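Long-range contacts in NF-kappa-B inhibitor beta (Mus musculus, PDB 1OY3), which inhibits the transcription factor NF-kappa-B by binding it and trapping it in the cytoplasm, through a stack of ankyrin repeats: residues D10-L15 with H35-L40; E201-S206 with L233-P238. All blocks are in the same frame, centred on the assembly; numbering follows the deposited sequence.

Contact 1. Residues D10-L15 with H35-L40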
loop_
_atom_site.group_PDB
_atom_site.type_symbol
_atom_site.label_atom_id
_atom_site.label_comp_id
_atom_site.label_asym_id
_atom_site.label_seq_id
_atom_site.Cartn_x
_atom_site.Cartn_y
_atom_site.Cartn_z
ATOM N N ASP C 10 -14.804 -18.129 -2.742
ATOM C CA ASP C 10 -13.853 -18.931 -3.512
ATOM C C ASP C 10 -14.530 -20.013 -4.364
ATOM O O ASP C 10 -15.210 -20.898 -3.839
ATOM C CB ASP C 10 -12.847 -19.606 -2.580
ATOM C CG ASP C 10 -11.905 -18.621 -1.928
ATOM O OD1 ASP C 10 -11.425 -17.711 -2.635
ATOM O OD2 ASP C 10 -11.631 -18.765 -0.718
ATOM N N THR C 11 -14.335 -19.943 -5.675
ATOM C CA THR C 11 -14.920 -20.927 -6.574
ATOM C C THR C 11 -14.034 -22.169 -6.594
ATOM O O THR C 11 -13.054 -22.254 -5.854
ATOM C CB THR C 11 -15.020 -20.392 -8.006
ATOM O OG1 THR C 11 -13.715 -20.368 -8.590
ATOM C CG2 THR C 11 -15.601 -18.984 -8.008
ATOM N N ALA C 12 -14.378 -23.132 -7.441
ATOM C CA ALA C 12 -13.598 -24.361 -7.545
ATOM C C ALA C 12 -12.164 -24.025 -7.968
ATOM O O ALA C 12 -11.215 -24.726 -7.605
ATOM C CB ALA C 12 -14.244 -25.309 -8.553
ATOM N N LEU C 13 -12.012 -22.949 -8.738
ATOM C CA LEU C 13 -10.689 -22.521 -9.173
ATOM C C LEU C 13 -9.859 -22.079 -7.978
ATOM O O LEU C 13 -8.777 -22.620 -7.747
ATOM C CB LEU C 13 -10.777 -21.367 -10.164
ATOM C CG LEU C 13 -10.489 -21.661 -11.632
ATOM C CD1 LEU C 13 -10.151 -20.355 -12.319
ATOM C CD2 LEU C 13 -9.322 -22.631 -11.772
ATOM N N HIS C 14 -10.366 -21.105 -7.219
ATOM C CA HIS C 14 -9.646 -20.597 -6.048
ATOM C C HIS C 14 -9.189 -21.743 -5.166
ATOM O O HIS C 14 -8.054 -21.764 -4.687
ATOM C CB HIS C 14 -10.518 -19.663 -5.193
ATOM C CG HIS C 14 -10.893 -18.379 -5.868
ATOM N ND1 HIS C 14 -11.983 -18.268 -6.703
ATOM C CD2 HIS C 14 -10.325 -17.149 -5.824
ATOM C CE1 HIS C 14 -12.073 -17.026 -7.142
ATOM N NE2 HIS C 14 -11.079 -16.325 -6.625
ATOM N N LEU C 15 -10.081 -22.702 -4.954
ATOM C CA LEU C 15 -9.766 -23.841 -4.107
ATOM C C LEU C 15 -8.753 -24.780 -4.744
ATOM O O LEU C 15 -8.029 -25.474 -4.038
ATOM C CB LEU C 15 -11.046 -24.604 -3.749
ATOM C CG LEU C 15 -12.085 -23.804 -2.958
ATOM C CD1 LEU C 15 -13.344 -24.635 -2.775
ATOM C CD2 LEU C 15 -11.508 -23.399 -1.620
ATOM N N HIS C 35 -13.106 -18.008 -20.483
ATOM C CA HIS C 35 -14.320 -17.603 -19.785
ATOM C C HIS C 35 -14.020 -16.520 -18.753
ATOM O O HIS C 35 -12.885 -16.255 -18.408
ATOM C CB HIS C 35 -15.322 -18.758 -19.747
ATOM C CG HIS C 35 -16.043 -18.975 -21.041
ATOM N ND1 HIS C 35 -17.350 -18.585 -21.239
ATOM C CD2 HIS C 35 -15.640 -19.541 -22.203
ATOM C CE1 HIS C 35 -17.723 -18.901 -22.465
ATOM N NE2 HIS C 35 -16.703 -19.482 -23.073
ATOM N N GLU C 36 -15.110 -15.939 -18.219
ATOM C CA GLU C 36 -15.002 -14.914 -17.186
ATOM C C GLU C 36 -14.831 -15.622 -15.849
ATOM O O GLU C 36 -14.521 -14.999 -14.835
ATOM C CB GLU C 36 -16.261 -14.044 -17.144
ATOM C CG GLU C 36 -16.636 -13.408 -18.474
ATOM C CD GLU C 36 -17.745 -12.375 -18.339
ATOM O OE1 GLU C 36 -17.910 -11.550 -19.264
ATOM O OE2 GLU C 36 -18.450 -12.382 -17.303
ATOM N N TYR C 37 -15.040 -16.933 -15.863
ATOM C CA TYR C 37 -14.910 -17.756 -14.671
ATOM C C TYR C 37 -13.505 -17.622 -14.089
ATOM O O TYR C 37 -13.322 -17.673 -12.875
ATOM C CB TYR C 37 -15.189 -19.218 -15.027
ATOM C CG TYR C 37 -15.138 -20.181 -13.863
ATOM C CD1 TYR C 37 -16.078 -20.122 -12.836
ATOM C CD2 TYR C 37 -14.165 -21.178 -13.807
ATOM C CE1 TYR C 37 -16.053 -21.043 -11.779
ATOM C CE2 TYR C 37 -14.131 -22.100 -12.759
ATOM C CZ TYR C 37 -15.075 -22.029 -11.750
ATOM O OH TYR C 37 -15.040 -22.950 -10.725
ATOM N N LEU C 38 -12.515 -17.453 -14.959
ATOM C CA LEU C 38 -11.132 -17.317 -14.509
ATOM C C LEU C 38 -10.907 -16.093 -13.637
ATOM O O LEU C 38 -10.179 -16.157 -12.651
ATOM C CB LEU C 38 -10.171 -17.238 -15.700
ATOM C CG LEU C 38 -9.817 -18.520 -16.446
ATOM C CD1 LEU C 38 -8.894 -18.189 -17.609
ATOM C CD2 LEU C 38 -9.149 -19.489 -15.491
ATOM N N ASP C 39 -11.542 -14.982 -13.993
ATOM C CA ASP C 39 -11.349 -13.743 -13.245
ATOM C C ASP C 39 -12.261 -13.499 -12.048
ATOM O O ASP C 39 -12.219 -12.425 -11.452
ATOM C CB ASP C 39 -11.426 -12.545 -14.197
ATOM C CG ASP C 39 -10.373 -12.604 -15.289
ATOM O OD1 ASP C 39 -9.204 -12.931 -14.973
ATOM O OD2 ASP C 39 -10.711 -12.318 -16.459
ATOM N N LEU C 40 -13.079 -14.481 -11.689
ATOM C CA LEU C 40 -13.970 -14.311 -10.553
ATOM C C LEU C 40 -13.146 -14.014 -9.308
ATOM O O LEU C 40 -12.153 -14.679 -9.044
ATOM C CB LEU C 40 -14.814 -15.570 -10.343
ATOM C CG LEU C 40 -15.862 -15.844 -11.430
ATOM C CD1 LEU C 40 -16.577 -17.150 -11.130
ATOM C CD2 LEU C 40 -16.862 -14.686 -11.490
HETATM O O HOH W 1 -13.110 -18.723 -10.520
HETATM O O HOH W 2 -16.967 -23.550 -8.856
#
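Tyr37 reaches the start of helix 12-18 with its ring and phenol oxygen, and the oxygen goes furthest, coming within 3.3 Å of Ala12 CB. CE2 of Tyr37 lies 3.8 Å from CG of Leu13, while Thr11 and the tyrosine run past each other in opposite directions. The torsion that carries the ring this far is chi1 of Tyr37 at -178°, with CG opposite the backbone N. Leu13 also meets Leu38, CD1 to CD2, and Leu25, Leu28 and Leu29 of helix 22-32 touch it too. At the other end of the contact, the side chains of Thr11 and Leu40 cross at about a right angle, CG2 meeting CD1.

Two waters link polar groups of the segments. One molecule gives a hydrogen bond to O of Tyr37 at 2.6 Å and is bonded to OG1 of Thr11 at the same distance, sitting over one face of the tyrosine ring. Another, in the plane of that ring at its edge, accepts from N of Ala12 and bonds OH of Tyr37 at 2.8 Å.

Behind this shell stands the capping box of the helix. OG1 of Thr11 accepts from N of Leu13 at 3.1 Å, and in return ND1 of His14 accepts from N of Thr11, although that N-H arrives 35° out of the imidazole plane. NE2 of His14 is bonded to O of Gln46, in ANK 2. Thr11 to His14, Thr-Ala-Leu-His, is the first repeat's version of the ankyrin TPLH motif. One threonine hydroxyl thus both caps the helix and holds bridging water, coupling the first helix of ANK 1 to the loop that follows its second.

Contact 2. Residues E201-S206 with L233-P238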
loop_
_atom_site.group_PDB
_atom_site.type_symbol
_atom_site.label_atom_id
_atom_site.label_comp_id
_atom_site.label_asym_id
_atom_site.label_seq_id
_atom_site.Cartn_x
_atom_site.Cartn_y
_atom_site.Cartn_z
ATOM N N GLU C 201 14.799 5.394 2.214
ATOM C CA GLU C 201 14.015 5.143 3.412
ATOM C C GLU C 201 14.214 3.700 3.844
ATOM O O GLU C 201 14.271 3.402 5.036
ATOM C CB GLU C 201 12.532 5.404 3.152
ATOM C CG GLU C 201 12.207 6.871 2.943
ATOM C CD GLU C 201 10.743 7.187 3.179
ATOM O OE1 GLU C 201 10.397 8.389 3.223
ATOM O OE2 GLU C 201 9.942 6.236 3.319
ATOM N N ALA C 202 14.337 2.811 2.861
ATOM C CA ALA C 202 14.529 1.382 3.111
ATOM C C ALA C 202 15.965 1.048 3.506
ATOM O O ALA C 202 16.258 -0.091 3.879
ATOM C CB ALA C 202 14.151 0.591 1.868
ATOM N N GLN C 203 16.848 2.041 3.414
ATOM C CA GLN C 203 18.268 1.876 3.725
ATOM C C GLN C 203 18.829 0.689 2.930
ATOM O O GLN C 203 19.744 0.000 3.378
ATOM C CB GLN C 203 18.469 1.656 5.236
ATOM C CG GLN C 203 17.959 2.799 6.123
ATOM C CD GLN C 203 18.771 4.079 5.979
ATOM O OE1 GLN C 203 19.885 4.190 6.497
ATOM N NE2 GLN C 203 18.215 5.051 5.267
ATOM N N ALA C 204 18.259 0.447 1.751
ATOM C CA ALA C 204 18.716 -0.646 0.902
ATOM C C ALA C 204 19.685 -0.066 -0.125
ATOM O O ALA C 204 19.291 0.332 -1.223
ATOM C CB ALA C 204 17.526 -1.312 0.213
ATOM N N ALA C 205 20.957 -0.024 0.253
ATOM C CA ALA C 205 22.012 0.527 -0.594
ATOM C C ALA C 205 22.156 -0.142 -1.956
ATOM O O ALA C 205 22.334 0.544 -2.967
ATOM C CB ALA C 205 23.349 0.479 0.150
ATOM N N SER C 206 22.092 -1.470 -1.985
ATOM C CA SER C 206 22.239 -2.209 -3.238
ATOM C C SER C 206 21.095 -1.886 -4.202
ATOM O O SER C 206 21.285 -1.834 -5.418
ATOM C CB SER C 206 22.284 -3.714 -2.967
ATOM O OG SER C 206 20.984 -4.226 -2.736
ATOM N N LEU C 233 21.005 11.951 4.107
ATOM C CA LEU C 233 21.818 12.606 5.128
ATOM C C LEU C 233 21.195 12.457 6.512
ATOM O O LEU C 233 21.905 12.255 7.497
ATOM C CB LEU C 233 22.007 14.092 4.802
ATOM C CG LEU C 233 22.968 14.433 3.660
ATOM C CD1 LEU C 233 23.104 15.936 3.527
ATOM C CD2 LEU C 233 24.317 13.813 3.938
ATOM N N LEU C 234 19.869 12.553 6.582
ATOM C CA LEU C 234 19.151 12.426 7.848
ATOM C C LEU C 234 18.997 10.960 8.248
ATOM O O LEU C 234 18.361 10.641 9.248
ATOM C CB LEU C 234 17.770 13.071 7.732
ATOM C CG LEU C 234 17.734 14.547 7.345
ATOM C CD1 LEU C 234 16.295 15.007 7.200
ATOM C CD2 LEU C 234 18.445 15.362 8.400
ATOM N N ARG C 235 19.580 10.070 7.456
ATOM C CA ARG C 235 19.503 8.640 7.720
ATOM C C ARG C 235 20.837 8.185 8.314
ATOM O O ARG C 235 21.852 8.866 8.170
ATOM C CB ARG C 235 19.217 7.884 6.416
ATOM C CG ARG C 235 18.023 8.424 5.612
ATOM C CD ARG C 235 16.669 7.999 6.181
ATOM N NE ARG C 235 15.567 8.719 5.543
ATOM C CZ ARG C 235 14.280 8.404 5.675
ATOM N NH1 ARG C 235 13.914 7.367 6.421
ATOM N NH2 ARG C 235 13.351 9.138 5.076
ATOM N N PRO C 236 20.849 7.026 8.991
ATOM C CA PRO C 236 22.060 6.481 9.613
ATOM C C PRO C 236 23.123 5.898 8.677
ATOM O O PRO C 236 24.265 6.360 8.675
ATOM C CB PRO C 236 21.504 5.440 10.577
ATOM C CG PRO C 236 20.307 4.937 9.849
ATOM C CD PRO C 236 19.672 6.214 9.350
ATOM N N ASN C 237 22.752 4.887 7.892
ATOM C CA ASN C 237 23.685 4.229 6.971
ATOM C C ASN C 237 24.379 5.204 6.012
ATOM O O ASN C 237 23.756 5.764 5.109
ATOM C CB ASN C 237 22.952 3.148 6.175
ATOM C CG ASN C 237 23.891 2.295 5.347
ATOM O OD1 ASN C 237 23.460 1.369 4.661
ATOM N ND2 ASN C 237 25.181 2.600 5.408
ATOM N N PRO C 238 25.698 5.399 6.192
ATOM C CA PRO C 238 26.527 6.299 5.380
ATOM C C PRO C 238 26.649 5.900 3.914
ATOM O O PRO C 238 26.802 6.752 3.044
ATOM C CB PRO C 238 27.886 6.256 6.086
ATOM C CG PRO C 238 27.551 5.809 7.490
ATOM C CD PRO C 238 26.507 4.764 7.247
#
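The amide oxygen of Gln203 takes the one clear hydrogen bond across the segments: OE1 accepts from the backbone N of Asn237 at 3.3 Å. The bond is bent, with an N-H...O angle of 141°, though the donor lies almost on the extension of the C=O bond, 173° at the oxygen. Around the same atom gather carbons of the loop, CB of Asn237 at 3.3 Å and CG of Pro236 at 3.5 Å. The other end of the amide turns to its own repeat, NE2 bonding to O of Val200, while it also rests 3.2 Å from CB of Arg235. A bend at chi2 folds the glutamine so that its amide can serve both partners.

Arg235 passes obliquely by the glutamine and continues to Glu201. Here CG of Glu201 lies over one face of the guanidinium, 3.3 Å from NH2, so the acid chain packs on the flat cation before its carboxylate is reached. The salt bridge itself is long, OE1 of Glu201 to NH2 of Arg235 at 3.6 Å, and the two planes are turned 38° apart. Glu201 has a stronger partner in Arg193, through OE2, and NH2 of Arg235 makes a weak bond to Ser231.

Gln203 owes its position to a Schellman motif: with positive phi it terminates helix 195-201 and directs its side chain at the neighbouring repeat. The ANK 5 inter-helix turn is thereby matched to the corresponding turn of ANK 6, ahead of helix 238-246, whose Leu240 also touches Gln203. At this partly exposed surface, a long, bent bond to the backbone and a long salt bridge probably hold the two turns by several modest attractions rather than one strong one.

In the fold
The two contacts stand near opposite ends of an elongated ankyrin array, their centres 43 Å apart and their nearest atoms about 31 Å apart. They follow one another along the chain: contact 1 is complete before contact 2 begins, with helices from 48-55 to 171-180 between them, and they share no helix. Contact 1 is buried and joins the start of helix 12-18 to the loop after helix 22-32; contact 2 is a surface contact between turns of ANK 5 and ANK 6. Together they illustrate how a repeat protein is built from local links, within or just past one repeat or between neighbours, and both have residues reached by another protein chain of the assembly.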